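Local coordinates for protein LIP (Serratia marcescens, PDB 4A1R) that forms a membrane-bound lipoprotein component of the type VI secretion system, built as a beta-sandwich and probably working alongside other membrane proteins of the machine, at residues Y10-D15 with R90-I95; F14-Q19 with I135-S140; Q19-A24 with E97-D102; R34-R39 with S58-S63. All coordinates share one frame; numbering follows the deposited sequence. Where two conformers were deposited one is given.

Contact 1 of 4, residues Y10-D15 with R90-I95; sequences YSLVFD and RYIGVI
Ile92 and Val94 meet Tyr10, Leu12 and Phe14 across the core of a beta-sandwich. The two strands belong to different sheets. Their axes pass 10.3 Å apart at 30°, so the contact is made by side chains alone. All five residues that touch are buried. Along the second segment, Arg90 and Tyr91 come first. Both face Leu38 of the neighbouring strand and form a classic beta bulge. The regular strand then turns Ile92 into the core. Its CG2 methyl packs on Leu12 CD1 at 3.9 Å, the two side chains running alongside in opposite senses. CG1 of Ile92 lies beside the backbone N, anti to the carbonyl carbon (chi1 -57°), and a turn at chi2 (-53°) brings CD1 over the Tyr10 ring. This is a CH-pi contact: Ile92 CD1 stands 4.1 Å from the centroid of the Tyr10 ring, almost exactly over its centre. Val94 points into the core again, two residues on. CG2 of Val94 meets Leu12 CD1 tip to tip at 3.7 Å. The same leucine methyl thus touches both residues of the opposing strand. Ile33 and Ile108 extend the packing around Val94, while Phe70 makes an edge-to-face stack with Phe14. Val94 CG1 lies near the ring plane of Phe14, 3.9 Å from CZ at the ring's edge.

Contact 2 of 4, residues F14-Q19 with I135-S140; sequences FDADRQ and IVAGVS
Phe14, Asp15 and Ala16 pair in parallel with Ile135, Val136 and Ala137, the strand axes lying 4.6 Å apart at 21°. Three backbone hydrogen bonds join them. Asp15 uses both its backbone groups: N gives to Ile135 O at 3.1 Å, and O accepts a hydrogen bond from Ala137 N at 2.8 Å. Asp17 N then gives to Ala137 O at 3.1 Å, just past the end of the first strand. On one face of the sheet, Phe14 and Ile135 run alongside each other in the same direction. CE2 of the Phe14 ring is 3.6 Å from CB of Ile135, which comes in obliquely. Ala16 and Ala137 share this face. Asp15 and Val136 take the other face, where Asp15 OD1 is hydrogen-bonded to Gly78 N. Val136 has CG1 anti to its backbone N (chi1 -179°), which puts this methyl against Asp15 O and 3.8 Å from Asp17 OD1. The other carboxylate oxygen, Asp17 OD2, makes a weak hydrogen bond with Val139 N at 3.4 Å. It also lies close to the CA of Gly138. The aspartate thus bridges the loop to the departing end of the second strand. Further out, Val139 CG2 packs on Gln19 CB at 3.7 Å. In the mixed sheet, strand 79-84 flanks strand 9-16 on one side, and strand 141-144 follows strand 130-138 on the other. Leu72 of strand 64-72 packs on Phe14, Ala16 and Ala137, and Ile108 and Leu110 of strand 107-111 meet Ile135.

Contact 3 of 4, residues Q19-A24 with E97-D102; sequences QVNAAA and EYQNLD
Asn21 joins the two loops through its side-chain amide, which reaches the backbone at Gln99. Gln99 N gives a nearly straight hydrogen bond (173°) to Asn21 OD1 at 2.8 Å, in the plane of the carbonyl. CG of Asn21 is anti to its own backbone N (chi1 -167°), and this carries the amide across to the second loop. A water adds a second link. It donates to the same Asn21 OD1 at 2.8 Å and accepts from Asn100 N at 3.2 Å. The oxygen is therefore gripped twice, by a backbone N-H and by a water. The other end of the amide is also held, since Asn21 ND2 gives to Ala29 O. These bonds fix the rotation of a buried amide. The hydroxyl of Tyr98 is hydrogen-bonded to Gly138 O. Van der Waals contacts complete the joint. Gln99 crosses Asn21 at about a right angle, with the two amide planes 83° apart. Val20 CG2 packs obliquely on Tyr98, 3.7 Å from CE1. Nearer the surface, Ala23 CB lies only 3.2 Å from Asn100 OD1. An asparagine side chain bonded to main-chain groups thus joins two loops at one end of this beta-sandwich. It ties the connection from strand 9-16 to strand 31-38, which crosses from one sheet to the other, to the loop joining the antiparallel strands 91-96 and 107-111.

Contact 4 of 4, residues R34-R39 with S58-S63; sequences RVLLLR and SVLGNS
The guanidinium group of Arg39 has Asn62 O at its NE edge, 29° out of the guanidinium plane. The bond from Arg39 NE to Asn62 O is short at 2.7 Å but bent, with an angle of 133° at the hydrogen. The arginine chain bends at chi3 (-133°) to bring NE there. Its NH1 forms a salt bridge with Asp88, so the group is held from two parts of the chain. Next to it, Arg39 N gives a hydrogen bond to Ser63 O at 2.8 Å. Leu38 CA adds a CA-H...O contact to the same oxygen. The turn itself is tied by Leu60 O, which accepts from Ser63 N at 3.1 Å and from Ser63 OG at 2.8 Å, both on one face of its carbonyl plane. Gly61 is the first residue to leave helical backbone angles, with positive phi, which suits glycine. Leu60 CD1 packs on Leu36 CD2 at 3.7 Å and on Leu38 CD2 at 4.1 Å. The contact thus seats the end of helix 49-60 on the last part of strand 31-38. Phe44 of helix 42-46 joins the three leucines, and strand 64-72, which starts right after Ser63, returns beside strand 31-38.

Contacts 1 and 2 share Phe14 and Asp15. Contact 1 joins the two sheets, while contact 2 pairs neighbours within one of them; their centres are about 14 Å apart. Contact 4 lies on the outer side of the other sheet, its centre about 13 Å from that of contact 1. The two meet through strand pairing, with Gly93 O 2.8 Å from Leu36 N. Contact 3 continues from contact 2 through Gln19, and their centres are about 11 Å apart. They also touch where Val20 CG2 packs 3.3 Å from Ala137 O. Contacts 2 and 4 lie on opposite sides of the chain's centre, about 24 Å apart between centres.

Contact 1 of 4, residues Y10-D15 with R90-I95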
loop_
_atom_site.group_PDB
_atom_site.type_symbol
_atom_site.label_atom_id
_atom_site.label_comp_id
_atom_site.label_asym_id
_atom_site.label_seq_id
_atom_site.Cartn_x
_atom_site.Cartn_y
_atom_site.Cartn_z
ATOM N N TYR A 10 -8.435 -7.510 2.920
ATOM C CA TYR A 10 -7.427 -6.689 3.620
ATOM C C TYR A 10 -7.919 -5.264 3.694
ATOM O O TYR A 10 -8.801 -4.850 2.910
ATOM C CB TYR A 10 -6.072 -6.734 2.880
ATOM C CG TYR A 10 -6.144 -6.101 1.500
ATOM C CD1 TYR A 10 -6.506 -6.872 0.405
ATOM C CD2 TYR A 10 -5.885 -4.729 1.298
ATOM C CE1 TYR A 10 -6.641 -6.322 -0.858
ATOM C CE2 TYR A 10 -6.013 -4.163 0.026
ATOM C CZ TYR A 10 -6.383 -4.981 -1.052
ATOM O OH TYR A 10 -6.500 -4.521 -2.344
ATOM N N SER A 11 -7.351 -4.493 4.609
ATOM C CA SER A 11 -7.514 -3.044 4.538
ATOM C C SER A 11 -6.361 -2.296 5.185
ATOM O O SER A 11 -5.658 -2.821 6.085
ATOM C CB SER A 11 -8.843 -2.596 5.120
ATOM O OG SER A 11 -8.786 -2.584 6.512
ATOM N N LEU A 12 -6.160 -1.076 4.691
ATOM C CA LEU A 12 -5.103 -0.188 5.159
ATOM C C LEU A 12 -5.750 1.077 5.615
ATOM O O LEU A 12 -6.624 1.637 4.914
ATOM C CB LEU A 12 -4.147 0.122 3.999
ATOM C CG LEU A 12 -3.403 -1.045 3.355
ATOM C CD1 LEU A 12 -2.456 -0.613 2.247
ATOM C CD2 LEU A 12 -2.608 -1.767 4.426
ATOM N N VAL A 13 -5.329 1.566 6.778
ATOM C CA VAL A 13 -5.863 2.804 7.277
ATOM C C VAL A 13 -4.755 3.859 7.229
ATOM O O VAL A 13 -3.675 3.636 7.775
ATOM C CB VAL A 13 -6.321 2.679 8.736
ATOM C CG1 VAL A 13 -7.060 3.947 9.135
ATOM C CG2 VAL A 13 -7.215 1.474 8.936
ATOM N N PHE A 14 -5.025 5.005 6.613
ATOM C CA PHE A 14 -3.969 5.989 6.303
ATOM C C PHE A 14 -4.170 7.247 7.121
ATOM O O PHE A 14 -5.306 7.735 7.279
ATOM C CB PHE A 14 -3.925 6.336 4.794
ATOM C CG PHE A 14 -3.381 5.251 3.935
ATOM C CD1 PHE A 14 -4.202 4.205 3.475
ATOM C CD2 PHE A 14 -2.031 5.253 3.579
ATOM C CE1 PHE A 14 -3.691 3.194 2.691
ATOM C CE2 PHE A 14 -1.511 4.234 2.791
ATOM C CZ PHE A 14 -2.341 3.215 2.327
ATOM N N ASP A 15 -3.058 7.714 7.691
ATOM C CA ASP A 15 -2.903 9.056 8.241
ATOM C C ASP A 15 -1.856 9.780 7.372
ATOM O O ASP A 15 -0.882 9.155 6.935
ATOM C CB ASP A 15 -2.335 8.996 9.683
ATOM C CG ASP A 15 -3.350 8.524 10.718
ATOM O OD1 ASP A 15 -4.480 8.120 10.360
ATOM O OD2 ASP A 15 -3.010 8.582 11.920
ATOM N N ARG A 90 0.652 -12.401 -2.380
ATOM C CA ARG A 90 1.714 -12.503 -1.358
ATOM C C ARG A 90 2.168 -11.154 -0.771
ATOM O O ARG A 90 2.798 -11.090 0.301
ATOM C CB ARG A 90 2.912 -13.283 -1.915
ATOM C CG ARG A 90 2.604 -14.732 -2.277
ATOM C CD ARG A 90 2.113 -15.518 -1.066
ATOM N NE ARG A 90 1.822 -16.920 -1.387
ATOM C CZ ARG A 90 0.650 -17.383 -1.831
ATOM N NH1 ARG A 90 -0.382 -16.572 -2.018
ATOM N NH2 ARG A 90 0.506 -18.674 -2.097
ATOM N N TYR A 91 1.872 -10.072 -1.471
ATOM C CA TYR A 91 2.289 -8.735 -0.997
ATOM C C TYR A 91 1.236 -7.680 -1.337
ATOM O O TYR A 91 0.561 -7.809 -2.342
ATOM C CB TYR A 91 3.611 -8.330 -1.661
ATOM C CG TYR A 91 4.828 -9.172 -1.266
ATOM C CD1 TYR A 91 5.556 -8.875 -0.114
ATOM C CD2 TYR A 91 5.254 -10.241 -2.059
ATOM C CE1 TYR A 91 6.656 -9.640 0.254
ATOM C CE2 TYR A 91 6.357 -11.004 -1.707
ATOM C CZ TYR A 91 7.048 -10.700 -0.550
ATOM O OH TYR A 91 8.149 -11.442 -0.185
ATOM N N ILE A 92 1.104 -6.672 -0.475
ATOM C CA ILE A 92 0.413 -5.397 -0.809
ATOM C C ILE A 92 1.492 -4.314 -1.047
ATOM O O ILE A 92 2.270 -3.989 -0.138
ATOM C CB ILE A 92 -0.552 -4.939 0.326
ATOM C CG1 ILE A 92 -1.594 -6.006 0.646
ATOM C CG2 ILE A 92 -1.223 -3.595 0.024
ATOM C CD1 ILE A 92 -2.387 -6.522 -0.534
ATOM N N GLY A 93 1.555 -3.777 -2.266
ATOM C CA GLY A 93 2.483 -2.666 -2.572
ATOM C C GLY A 93 1.762 -1.335 -2.380
ATOM O O GLY A 93 0.583 -1.204 -2.722
ATOM N N VAL A 94 2.440 -0.340 -1.824
ATOM C CA VAL A 94 1.800 0.964 -1.623
ATOM C C VAL A 94 2.759 1.980 -2.237
ATOM O O VAL A 94 3.985 1.897 -2.008
ATOM C CB VAL A 94 1.517 1.301 -0.135
ATOM C CG1 VAL A 94 0.691 2.584 -0.012
ATOM C CG2 VAL A 94 0.800 0.156 0.572
ATOM N N ILE A 95 2.208 2.886 -3.049
ATOM C CA ILE A 95 2.959 3.957 -3.734
ATOM C C ILE A 95 2.345 5.293 -3.296
ATOM O O ILE A 95 1.119 5.436 -3.244
ATOM C CB ILE A 95 2.837 3.839 -5.295
ATOM C CG1 ILE A 95 3.424 2.523 -5.798
ATOM C CG2 ILE A 95 3.526 5.023 -6.016
ATOM C CD1 ILE A 95 3.175 2.220 -7.261
#

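Contact 2 of 4, residues F14-Q19 with I135-S140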
loop_
_atom_site.group_PDB
_atom_site.type_symbol
_atom_site.label_atom_id
_atom_site.label_comp_id
_atom_site.label_asym_id
_atom_site.label_seq_id
_atom_site.Cartn_x
_atom_site.Cartn_y
_atom_site.Cartn_z
ATOM N N PHE A 14 -5.025 5.005 6.613
ATOM C CA PHE A 14 -3.969 5.989 6.303
ATOM C C PHE A 14 -4.170 7.247 7.121
ATOM O O PHE A 14 -5.306 7.735 7.279
ATOM C CB PHE A 14 -3.925 6.336 4.794
ATOM C CG PHE A 14 -3.381 5.251 3.935
ATOM C CD1 PHE A 14 -4.202 4.205 3.475
ATOM C CD2 PHE A 14 -2.031 5.253 3.579
ATOM C CE1 PHE A 14 -3.691 3.194 2.691
ATOM C CE2 PHE A 14 -1.511 4.234 2.791
ATOM C CZ PHE A 14 -2.341 3.215 2.327
ATOM N N ASP A 15 -3.058 7.714 7.691
ATOM C CA ASP A 15 -2.903 9.056 8.241
ATOM C C ASP A 15 -1.856 9.780 7.372
ATOM O O ASP A 15 -0.882 9.155 6.935
ATOM C CB ASP A 15 -2.335 8.996 9.683
ATOM C CG ASP A 15 -3.350 8.524 10.718
ATOM O OD1 ASP A 15 -4.480 8.120 10.360
ATOM O OD2 ASP A 15 -3.010 8.582 11.920
ATOM N N ALA A 16 -2.045 11.082 7.162
ATOM C CA ALA A 16 -1.054 11.922 6.483
ATOM C C ALA A 16 -0.653 13.069 7.412
ATOM O O ALA A 16 -1.518 13.717 8.006
ATOM C CB ALA A 16 -1.600 12.477 5.175
ATOM N N ASP A 17 0.648 13.288 7.552
ATOM C CA ASP A 17 1.170 14.453 8.294
ATOM C C ASP A 17 0.583 15.741 7.755
ATOM O O ASP A 17 0.418 15.916 6.543
ATOM C CB ASP A 17 2.695 14.504 8.199
ATOM C CG ASP A 17 3.379 13.463 9.077
ATOM O OD1 ASP A 17 2.688 12.764 9.863
ATOM O OD2 ASP A 17 4.625 13.350 8.994
ATOM N N ARG A 18 0.283 16.668 8.650
ATOM C CA ARG A 18 -0.064 18.031 8.250
ATOM C C ARG A 18 0.881 18.672 7.222
ATOM O O ARG A 18 0.455 19.488 6.409
ATOM C CB ARG A 18 -0.178 18.929 9.485
ATOM C CG ARG A 18 -1.531 18.831 10.171
ATOM C CD ARG A 18 -1.740 19.947 11.189
ATOM N NE ARG A 18 -2.316 21.160 10.597
ATOM C CZ ARG A 18 -1.646 22.286 10.359
ATOM N NH1 ARG A 18 -0.351 22.381 10.659
ATOM N NH2 ARG A 18 -2.272 23.327 9.820
ATOM N N GLN A 19 2.150 18.298 7.260
ATOM C CA GLN A 19 3.153 18.893 6.377
ATOM C C GLN A 19 3.527 18.021 5.194
ATOM O O GLN A 19 4.530 18.288 4.530
ATOM C CB GLN A 19 4.438 19.225 7.143
ATOM C CG GLN A 19 4.299 20.269 8.250
ATOM C CD GLN A 19 3.504 21.495 7.836
ATOM O OE1 GLN A 19 3.731 22.084 6.773
ATOM N NE2 GLN A 19 2.569 21.894 8.688
ATOM N N ILE A 135 -0.810 2.791 8.049
ATOM C CA ILE A 135 0.285 3.427 7.298
ATOM C C ILE A 135 0.221 4.932 7.518
ATOM O O ILE A 135 -0.868 5.541 7.549
ATOM C CB ILE A 135 0.208 3.139 5.768
ATOM C CG1 ILE A 135 0.118 1.639 5.475
ATOM C CG2 ILE A 135 1.378 3.768 4.994
ATOM C CD1 ILE A 135 1.294 0.818 5.975
ATOM N N VAL A 136 1.383 5.553 7.679
ATOM C CA VAL A 136 1.425 7.010 7.688
ATOM C C VAL A 136 2.153 7.513 6.428
ATOM O O VAL A 136 3.255 7.037 6.100
ATOM C CB VAL A 136 2.127 7.567 8.938
ATOM C CG1 VAL A 136 2.125 9.096 8.898
ATOM C CG2 VAL A 136 1.434 7.064 10.205
ATOM N N ALA A 137 1.519 8.440 5.710
ATOM C CA ALA A 137 2.219 9.227 4.666
ATOM C C ALA A 137 2.874 10.428 5.365
ATOM O O ALA A 137 2.232 11.431 5.677
ATOM C CB ALA A 137 1.247 9.682 3.583
ATOM N N GLY A 138 4.163 10.289 5.651
ATOM C CA GLY A 138 4.862 11.304 6.400
ATOM C C GLY A 138 5.669 12.173 5.456
ATOM O O GLY A 138 5.810 11.872 4.257
ATOM N N VAL A 139 6.208 13.250 6.006
ATOM C CA VAL A 139 7.062 14.165 5.266
ATOM C C VAL A 139 8.185 13.423 4.534
ATOM O O VAL A 139 8.508 13.755 3.409
ATOM C CB VAL A 139 7.607 15.274 6.214
ATOM C CG1 VAL A 139 8.783 16.013 5.606
ATOM C CG2 VAL A 139 6.503 16.265 6.561
ATOM N N SER A 140 8.781 12.412 5.155
ATOM C CA SER A 140 9.890 11.715 4.517
ATOM C C SER A 140 9.461 10.488 3.708
ATOM O O SER A 140 10.284 9.863 3.070
ATOM C CB SER A 140 10.982 11.357 5.541
ATOM O OG SER A 140 10.552 10.349 6.463
#

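Contact 3 of 4, residues Q19-A24 with E97-D102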
loop_
_atom_site.group_PDB
_atom_site.type_symbol
_atom_site.label_atom_id
_atom_site.label_comp_id
_atom_site.label_asym_id
_atom_site.label_seq_id
_atom_site.Cartn_x
_atom_site.Cartn_y
_atom_site.Cartn_z
ATOM N N GLN A 19 2.150 18.298 7.260
ATOM C CA GLN A 19 3.153 18.893 6.377
ATOM C C GLN A 19 3.527 18.021 5.194
ATOM O O GLN A 19 4.530 18.288 4.530
ATOM C CB GLN A 19 4.438 19.225 7.143
ATOM C CG GLN A 19 4.299 20.269 8.250
ATOM C CD GLN A 19 3.504 21.495 7.836
ATOM O OE1 GLN A 19 3.731 22.084 6.773
ATOM N NE2 GLN A 19 2.569 21.894 8.688
ATOM N N VAL A 20 2.758 16.961 4.950
ATOM C CA VAL A 20 3.140 16.005 3.920
ATOM C C VAL A 20 3.113 16.741 2.573
ATOM O O VAL A 20 2.238 17.594 2.307
ATOM C CB VAL A 20 2.204 14.752 3.899
ATOM C CG1 VAL A 20 0.897 15.071 3.192
ATOM C CG2 VAL A 20 2.903 13.538 3.277
ATOM N N ASN A 21 4.117 16.440 1.762
ATOM C CA ASN A 21 4.058 16.730 0.348
ATOM C C ASN A 21 3.966 18.207 0.045
ATOM O O ASN A 21 3.134 18.638 -0.760
ATOM C CB ASN A 21 2.854 16.019 -0.261
ATOM C CG ASN A 21 2.898 16.004 -1.773
ATOM O OD1 ASN A 21 3.965 15.833 -2.365
ATOM N ND2 ASN A 21 1.727 16.116 -2.393
ATOM N N ALA A 22 4.822 18.970 0.712
ATOM C CA ALA A 22 4.949 20.388 0.478
ATOM C C ALA A 22 6.340 20.582 -0.098
ATOM O O ALA A 22 7.355 20.306 0.561
ATOM C CB ALA A 22 4.789 21.160 1.776
ATOM N N ALA A 23 6.372 21.004 -1.354
ATOM C CA ALA A 23 7.599 21.415 -2.011
ATOM C C ALA A 23 8.242 22.606 -1.258
ATOM O O ALA A 23 7.596 23.253 -0.417
ATOM C CB ALA A 23 7.287 21.793 -3.455
ATOM N N ALA A 24 9.512 22.881 -1.541
ATOM C CA ALA A 24 10.117 24.142 -1.106
ATOM C C ALA A 24 9.205 25.344 -1.452
ATOM O O ALA A 24 8.726 25.485 -2.587
ATOM C CB ALA A 24 11.505 24.302 -1.713
ATOM N N GLU A 97 2.559 9.274 -4.416
ATOM C CA GLU A 97 3.149 10.084 -5.521
ATOM C C GLU A 97 3.530 11.493 -5.005
ATOM O O GLU A 97 2.874 12.506 -5.318
ATOM C CB GLU A 97 2.188 10.143 -6.716
ATOM C CG GLU A 97 1.798 8.746 -7.244
ATOM C CD GLU A 97 1.117 8.735 -8.622
ATOM O OE1 GLU A 97 0.802 9.811 -9.150
ATOM O OE2 GLU A 97 0.904 7.619 -9.166
ATOM N N TYR A 98 4.552 11.544 -4.150
ATOM C CA TYR A 98 5.082 12.822 -3.667
ATOM C C TYR A 98 5.512 13.702 -4.856
ATOM O O TYR A 98 6.097 13.194 -5.814
ATOM C CB TYR A 98 6.330 12.594 -2.803
ATOM C CG TYR A 98 6.033 11.982 -1.439
ATOM C CD1 TYR A 98 5.722 12.791 -0.343
ATOM C CD2 TYR A 98 6.054 10.602 -1.265
ATOM C CE1 TYR A 98 5.470 12.240 0.898
ATOM C CE2 TYR A 98 5.780 10.041 -0.029
ATOM C CZ TYR A 98 5.477 10.863 1.048
ATOM O OH TYR A 98 5.204 10.305 2.291
ATOM N N GLN A 99 5.304 15.006 -4.741
ATOM C CA GLN A 99 5.805 15.954 -5.799
ATOM C C GLN A 99 7.330 16.081 -5.862
ATOM O O GLN A 99 7.901 16.443 -6.909
ATOM C CB GLN A 99 5.241 17.354 -5.596
ATOM C CG GLN A 99 3.735 17.500 -5.516
ATOM C CD GLN A 99 3.363 18.961 -5.337
ATOM O OE1 GLN A 99 4.245 19.825 -5.273
ATOM N NE2 GLN A 99 2.078 19.251 -5.295
ATOM N N ASN A 100 7.992 15.794 -4.749
ATOM C CA ASN A 100 9.445 15.838 -4.687
ATOM C C ASN A 100 9.933 14.492 -4.249
ATOM O O ASN A 100 10.088 14.246 -3.063
ATOM C CB ASN A 100 9.907 16.893 -3.680
ATOM C CG ASN A 100 9.903 18.283 -4.260
ATOM O OD1 ASN A 100 9.038 19.103 -3.943
ATOM N ND2 ASN A 100 10.851 18.544 -5.143
ATOM N N LEU A 101 10.184 13.630 -5.220
ATOM C CA LEU A 101 10.448 12.226 -4.976
ATOM C C LEU A 101 11.771 11.939 -4.257
ATOM O O LEU A 101 11.895 10.947 -3.521
ATOM C CB LEU A 101 10.499 11.513 -6.319
ATOM C CG LEU A 101 9.248 10.955 -6.958
ATOM C CD1 LEU A 101 9.765 10.179 -8.143
ATOM C CD2 LEU A 101 8.443 10.053 -6.021
ATOM N N ASP A 102 12.785 12.766 -4.504
ATOM C CA ASP A 102 14.131 12.506 -3.957
ATOM C C ASP A 102 14.167 12.355 -2.460
ATOM O O ASP A 102 13.644 13.192 -1.740
ATOM C CB ASP A 102 15.114 13.610 -4.341
ATOM C CG ASP A 102 15.538 13.518 -5.762
ATOM O OD1 ASP A 102 15.159 12.532 -6.428
ATOM O OD2 ASP A 102 16.241 14.436 -6.215
HETATM O O HOH W 1 6.721 16.102 -1.850
#

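Contact 4 of 4, residues R34-R39 with S58-S63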
loop_
_atom_site.group_PDB
_atom_site.type_symbol
_atom_site.label_atom_id
_atom_site.label_comp_id
_atom_site.label_asym_id
_atom_site.label_seq_id
_atom_site.Cartn_x
_atom_site.Cartn_y
_atom_site.Cartn_z
ATOM N N ARG A 34 -1.438 4.780 -4.249
ATOM C CA ARG A 34 -1.886 3.578 -4.954
ATOM C C ARG A 34 -1.656 2.326 -4.125
ATOM O O ARG A 34 -0.689 2.234 -3.385
ATOM C CB ARG A 34 -1.207 3.494 -6.316
ATOM C CG ARG A 34 -1.472 4.728 -7.191
ATOM C CD ARG A 34 -0.727 4.611 -8.503
ATOM N NE ARG A 34 -1.155 3.438 -9.256
ATOM C CZ ARG A 34 -0.535 2.948 -10.327
ATOM N NH1 ARG A 34 0.582 3.503 -10.787
ATOM N NH2 ARG A 34 -1.031 1.876 -10.937
ATOM N N VAL A 35 -2.554 1.358 -4.243
ATOM C CA VAL A 35 -2.441 0.136 -3.460
ATOM C C VAL A 35 -2.542 -0.967 -4.473
ATOM O O VAL A 35 -3.507 -1.008 -5.244
ATOM C CB VAL A 35 -3.535 0.017 -2.362
ATOM C CG1 VAL A 35 -3.500 -1.376 -1.723
ATOM C CG2 VAL A 35 -3.355 1.071 -1.287
ATOM N N LEU A 36 -1.523 -1.831 -4.509
ATOM C CA LEU A 36 -1.465 -2.860 -5.510
ATOM C C LEU A 36 -1.458 -4.247 -4.854
ATOM O O LEU A 36 -0.702 -4.502 -3.919
ATOM C CB LEU A 36 -0.219 -2.678 -6.404
ATOM C CG LEU A 36 -0.118 -1.442 -7.330
ATOM C CD1 LEU A 36 0.002 -0.144 -6.564
ATOM C CD2 LEU A 36 1.123 -1.576 -8.197
ATOM N N LEU A 37 -2.294 -5.150 -5.360
ATOM C CA LEU A 37 -2.225 -6.520 -4.919
ATOM C C LEU A 37 -1.245 -7.289 -5.807
ATOM O O LEU A 37 -1.362 -7.290 -7.050
ATOM C CB LEU A 37 -3.632 -7.140 -4.955
ATOM C CG LEU A 37 -3.760 -8.507 -4.308
ATOM C CD1 LEU A 37 -3.744 -8.357 -2.788
ATOM C CD2 LEU A 37 -5.062 -9.142 -4.777
ATOM N N LEU A 38 -0.266 -7.926 -5.167
ATOM C CA LEU A 38 0.863 -8.495 -5.866
ATOM C C LEU A 38 1.088 -9.976 -5.566
ATOM O O LEU A 38 1.006 -10.408 -4.405
ATOM C CB LEU A 38 2.165 -7.730 -5.514
ATOM C CG LEU A 38 2.191 -6.208 -5.752
ATOM C CD1 LEU A 38 3.419 -5.612 -5.049
ATOM C CD2 LEU A 38 2.172 -5.815 -7.228
ATOM N N ARG A 39 1.397 -10.709 -6.636
ATOM C CA ARG A 39 1.854 -12.098 -6.582
ATOM C C ARG A 39 3.228 -12.174 -5.968
ATOM O O ARG A 39 3.582 -13.176 -5.341
ATOM C CB ARG A 39 1.969 -12.675 -7.985
ATOM C CG ARG A 39 0.687 -13.240 -8.546
ATOM C CD ARG A 39 0.994 -14.322 -9.568
ATOM N NE ARG A 39 0.210 -14.133 -10.781
ATOM C CZ ARG A 39 -1.023 -14.595 -10.969
ATOM N NH1 ARG A 39 -1.632 -15.298 -10.024
ATOM N NH2 ARG A 39 -1.651 -14.348 -12.109
ATOM N N SER A 58 2.058 -3.278 -17.374
ATOM C CA SER A 58 3.119 -3.555 -18.320
ATOM C C SER A 58 4.418 -3.877 -17.596
ATOM O O SER A 58 5.046 -4.903 -17.864
ATOM C CB SER A 58 3.318 -2.381 -19.279
ATOM O OG SER A 58 4.467 -2.580 -20.080
ATOM N N VAL A 59 4.818 -3.021 -16.661
ATOM C CA VAL A 59 6.086 -3.246 -15.968
ATOM C C VAL A 59 5.992 -4.403 -14.963
ATOM O O VAL A 59 6.967 -5.104 -14.758
ATOM C CB VAL A 59 6.715 -1.943 -15.381
ATOM C CG1 VAL A 59 6.071 -1.546 -14.058
ATOM C CG2 VAL A 59 8.213 -2.124 -15.196
ATOM N N LEU A 60 4.818 -4.637 -14.371
ATOM C CA LEU A 60 4.701 -5.712 -13.369
ATOM C C LEU A 60 4.261 -7.076 -13.907
ATOM O O LEU A 60 4.539 -8.107 -13.278
ATOM C CB LEU A 60 3.809 -5.296 -12.193
ATOM C CG LEU A 60 4.201 -3.997 -11.475
ATOM C CD1 LEU A 60 3.110 -3.593 -10.507
ATOM C CD2 LEU A 60 5.533 -4.126 -10.765
ATOM N N GLY A 61 3.566 -7.070 -15.046
ATOM C CA GLY A 61 3.079 -8.295 -15.679
ATOM C C GLY A 61 2.198 -9.139 -14.783
ATOM O O GLY A 61 1.273 -8.641 -14.133
ATOM N N ASN A 62 2.525 -10.423 -14.742
ATOM C CA ASN A 62 1.785 -11.435 -14.005
ATOM C C ASN A 62 1.878 -11.189 -12.514
ATOM O O ASN A 62 1.089 -11.741 -11.741
ATOM C CB ASN A 62 2.318 -12.842 -14.332
ATOM C CG ASN A 62 2.048 -13.262 -15.768
ATOM O OD1 ASN A 62 0.908 -13.542 -16.147
ATOM N ND2 ASN A 62 3.103 -13.328 -16.569
ATOM N N SER A 63 2.835 -10.356 -12.098
ATOM C CA SER A 63 2.972 -10.078 -10.677
ATOM C C SER A 63 1.861 -9.170 -10.139
ATOM O O SER A 63 1.592 -9.187 -8.950
ATOM C CB SER A 63 4.371 -9.578 -10.286
ATOM O OG SER A 63 4.527 -8.185 -10.529
#